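Local coordinates for protein GRMZM2G135359 pseudokinase (Zea mays, PDB 6CPY) that is a receptor-like pseudokinase, probably membrane-anchored, represented here by its protein kinase domain, and may bind ATP as its family generally does, at residues T129-L134 / L225-T230. Residues are numbered along the deposited sequence; the frame is centred on the assembly and turned at random.
Sequences TLFEHL and LLEILT
L130, L134 and I228 form a buried helix-to-helix contact in the helical C-lobe of the protein kinase fold. Helix 130-135 comes after strand 117-123, the last in sequence of the N-lobe sheet, and corresponds to helix D of kinases; helix 214-230 corresponds to helix F, the central helix of the lobe. The axes of the two short segments come within 10.8 Å of each other, at 24°. No hydrogen bond joins the segments; side chains make the contact, and one methyl reaches the backbone of I228. L130 points its CD2 at I228 and meets CG1 and CD1 equally, each at 3.8 Å. The two side chains cross at about a right angle. L134 enters one turn later, its CD1 4.1 Å from the CA of I228. Helix 144-164 flanks the contact: R147 touches L134 and hydrogen-bonds to I228 O, and S151 touches I228.

E227 brings a carboxylate to this apolar seam. With CG anti to the backbone N (chi1 -176°), the extended chain brings the acid up beside F131 and L134. H135 NE2 and S175 OG hydrogen-bond to OE2, which satisfies this buried oxygen. Were E227 replaced by an alanine, H135 and S175 would probably lose this acceptor and a gap would be likely to open beside L134. The ring of F131 stands 77° from the carboxylate plane, and its CD2 is 4.1 Å from E227 OE2. At the start of helix 130-135, T129 and E132 make a capping box. The CD1 methyl of L134 rests on the acid, 3.9 Å from both CG and OE2 of E227.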
ATOM      1  N   THR A 129     -10.025  -1.582   2.285  1.00 30.27           N
ATOM      2  CA  THR A 129      -9.031  -2.174   1.372  1.00 29.44           C
ATOM      3  C   THR A 129      -9.621  -2.576   0.029  1.00 28.39           C
ATOM      4  O   THR A 129     -10.828  -2.816  -0.106  1.00 28.48           O
ATOM      5  CB  THR A 129      -8.363  -3.424   1.958  1.00 29.73           C
ATOM      6  OG1 THR A 129      -9.316  -4.490   2.052  1.00 30.37           O
ATOM      7  CG2 THR A 129      -7.748  -3.125   3.337  1.00 30.33           C
ATOM      8  N   LEU A 130      -8.753  -2.673  -0.967  1.00 26.69           N
ATOM      9  CA  LEU A 130      -9.167  -3.149  -2.278  1.00 26.42           C
ATOM     10  C   LEU A 130      -9.695  -4.590  -2.170  1.00 26.89           C
ATOM     11  O   LEU A 130     -10.731  -4.917  -2.757  1.00 26.92           O
ATOM     12  CB  LEU A 130      -7.989  -3.055  -3.257  1.00 25.62           C
ATOM     13  CG  LEU A 130      -8.201  -3.585  -4.673  1.00 24.99           C
ATOM     14  CD1 LEU A 130      -9.360  -2.896  -5.373  1.00 25.30           C
ATOM     15  CD2 LEU A 130      -6.920  -3.423  -5.469  1.00 24.46           C
ATOM     16  N   PHE A 131      -8.996  -5.434  -1.410  1.00 28.15           N
ATOM     17  CA  PHE A 131      -9.409  -6.831  -1.195  1.00 30.06           C
ATOM     18  C   PHE A 131     -10.861  -6.916  -0.719  1.00 30.96           C
ATOM     19  O   PHE A 131     -11.645  -7.701  -1.265  1.00 33.84           O
ATOM     20  CB  PHE A 131      -8.488  -7.535  -0.180  1.00 30.58           C
ATOM     21  CG  PHE A 131      -8.795  -9.008  -0.002  1.00 31.34           C
ATOM     22  CD1 PHE A 131      -9.760  -9.424   0.898  1.00 33.09           C
ATOM     23  CD2 PHE A 131      -8.116  -9.969  -0.743  1.00 32.43           C
ATOM     24  CE1 PHE A 131     -10.046 -10.771   1.053  1.00 33.89           C
ATOM     25  CE2 PHE A 131      -8.395 -11.311  -0.594  1.00 33.91           C
ATOM     26  CZ  PHE A 131      -9.362 -11.713   0.308  1.00 33.37           C
ATOM     27  N   GLU A 132     -11.202  -6.108   0.281  1.00 32.51           N
ATOM     28  CA  GLU A 132     -12.561  -6.050   0.837  1.00 35.38           C
ATOM     29  C   GLU A 132     -13.597  -5.725  -0.224  1.00 34.02           C
ATOM     30  O   GLU A 132     -14.603  -6.420  -0.340  1.00 32.01           O
ATOM     31  CB  GLU A 132     -12.656  -5.015   1.970  1.00 40.40           C
ATOM     32  CG  GLU A 132     -12.110  -5.510   3.299  1.00 45.07           C
ATOM     33  CD  GLU A 132     -11.805  -4.398   4.297  1.00 47.84           C
ATOM     34  OE1 GLU A 132     -12.000  -3.200   3.982  1.00 51.08           O
ATOM     35  OE2 GLU A 132     -11.351  -4.732   5.414  1.00 51.95           O
ATOM     36  N   HIS A 133     -13.346  -4.677  -1.005  1.00 31.42           N
ATOM     37  CA  HIS A 133     -14.287  -4.264  -2.046  1.00 32.18           C
ATOM     38  C   HIS A 133     -14.405  -5.216  -3.215  1.00 31.55           C
ATOM     39  O   HIS A 133     -15.467  -5.274  -3.841  1.00 34.32           O
ATOM     40  CB  HIS A 133     -13.981  -2.846  -2.526  1.00 33.44           C
ATOM     41  CG  HIS A 133     -14.484  -1.798  -1.596  1.00 35.72           C
ATOM     42  ND1 HIS A 133     -15.780  -1.331  -1.638  1.00 37.36           N
ATOM     43  CD2 HIS A 133     -13.891  -1.174  -0.552  1.00 37.13           C
ATOM     44  CE1 HIS A 133     -15.953  -0.439  -0.679  1.00 38.51           C
ATOM     45  NE2 HIS A 133     -14.822  -0.322  -0.006  1.00 37.61           N
ATOM     46  N   LEU A 134     -13.349  -5.973  -3.506  1.00 29.55           N
ATOM     47  CA  LEU A 134     -13.382  -6.960  -4.577  1.00 30.27           C
ATOM     48  C   LEU A 134     -14.018  -8.286  -4.156  1.00 33.03           C
ATOM     49  O   LEU A 134     -14.695  -8.918  -4.958  1.00 33.39           O
ATOM     50  CB  LEU A 134     -11.977  -7.233  -5.116  1.00 30.16           C
ATOM     51  CG  LEU A 134     -11.300  -6.118  -5.916  1.00 29.64           C
ATOM     52  CD1 LEU A 134      -9.901  -6.525  -6.333  1.00 30.74           C
ATOM     53  CD2 LEU A 134     -12.125  -5.752  -7.146  1.00 31.09           C
ATOM     54  N   LEU A 225      -3.498  -6.232 -10.837  1.00 23.97           N
ATOM     55  CA  LEU A 225      -4.275  -5.801 -11.995  1.00 24.27           C
ATOM     56  C   LEU A 225      -5.195  -6.941 -12.474  1.00 24.46           C
ATOM     57  O   LEU A 225      -6.386  -6.725 -12.741  1.00 22.77           O
ATOM     58  CB  LEU A 225      -3.362  -5.304 -13.116  1.00 24.56           C
ATOM     59  CG  LEU A 225      -4.057  -4.898 -14.422  1.00 24.70           C
ATOM     60  CD1 LEU A 225      -5.115  -3.847 -14.171  1.00 24.23           C
ATOM     61  CD2 LEU A 225      -3.044  -4.399 -15.443  1.00 25.34           C
ATOM     62  N   LEU A 226      -4.650  -8.153 -12.561  1.00 25.99           N
ATOM     63  CA  LEU A 226      -5.458  -9.330 -12.921  1.00 27.33           C
ATOM     64  C   LEU A 226      -6.615  -9.554 -11.947  1.00 25.99           C
ATOM     65  O   LEU A 226      -7.726  -9.899 -12.348  1.00 24.11           O
ATOM     66  CB  LEU A 226      -4.583 -10.590 -12.975  1.00 30.22           C
ATOM     67  CG  LEU A 226      -5.277 -11.860 -13.499  1.00 32.69           C
ATOM     68  CD1 LEU A 226      -5.769 -11.621 -14.920  1.00 34.05           C
ATOM     69  CD2 LEU A 226      -4.344 -13.057 -13.433  1.00 33.70           C
ATOM     70  N   GLU A 227      -6.341  -9.348 -10.661  1.00 25.63           N
ATOM     71  CA  GLU A 227      -7.353  -9.476  -9.617  1.00 24.97           C
ATOM     72  C   GLU A 227      -8.440  -8.420  -9.750  1.00 23.07           C
ATOM     73  O   GLU A 227      -9.618  -8.713  -9.607  1.00 23.13           O
ATOM     74  CB  GLU A 227      -6.678  -9.400  -8.245  1.00 26.95           C
ATOM     75  CG  GLU A 227      -7.609  -9.605  -7.063  1.00 28.11           C
ATOM     76  CD  GLU A 227      -6.917  -9.333  -5.741  1.00 29.61           C
ATOM     77  OE1 GLU A 227      -5.669  -9.250  -5.724  1.00 31.41           O
ATOM     78  OE2 GLU A 227      -7.626  -9.211  -4.721  1.00 31.29           O
ATOM     79  N   ILE A 228      -8.035  -7.197 -10.072  1.00 22.22           N
ATOM     80  CA  ILE A 228      -8.985  -6.106 -10.271  1.00 21.76           C
ATOM     81  C   ILE A 228      -9.879  -6.413 -11.482  1.00 22.40           C
ATOM     82  O   ILE A 228     -11.087  -6.181 -11.453  1.00 21.70           O
ATOM     83  CB  ILE A 228      -8.240  -4.764 -10.466  1.00 21.91           C
ATOM     84  CG1 ILE A 228      -7.596  -4.305  -9.148  1.00 21.79           C
ATOM     85  CG2 ILE A 228      -9.172  -3.711 -11.014  1.00 21.39           C
ATOM     86  CD1 ILE A 228      -6.529  -3.237  -9.290  1.00 22.24           C
ATOM     87  N   LEU A 229      -9.282  -6.959 -12.536  1.00 23.07           N
ATOM     88  CA  LEU A 229     -10.029  -7.267 -13.756  1.00 24.78           C
ATOM     89  C   LEU A 229     -10.970  -8.471 -13.655  1.00 24.99           C
ATOM     90  O   LEU A 229     -12.039  -8.465 -14.264  1.00 25.64           O
ATOM     91  CB  LEU A 229      -9.059  -7.483 -14.907  1.00 25.24           C
ATOM     92  CG  LEU A 229      -8.323  -6.241 -15.399  1.00 26.40           C
ATOM     93  CD1 LEU A 229      -7.209  -6.680 -16.338  1.00 26.77           C
ATOM     94  CD2 LEU A 229      -9.245  -5.256 -16.101  1.00 28.44           C
ATOM     95  N   THR A 230     -10.562  -9.500 -12.918  1.00 25.82           N
ATOM     96  CA  THR A 230     -11.282 -10.779 -12.889  1.00 27.31           C
ATOM     97  C   THR A 230     -12.084 -10.991 -11.610  1.00 27.34           C
ATOM     98  O   THR A 230     -13.003 -11.813 -11.573  1.00 27.99           O
ATOM     99  CB  THR A 230     -10.322 -11.981 -13.021  1.00 28.22           C
ATOM    100  OG1 THR A 230      -9.430 -12.020 -11.899  1.00 28.33           O
ATOM    101  CG2 THR A 230      -9.526 -11.902 -14.277  1.00 28.88           C
TER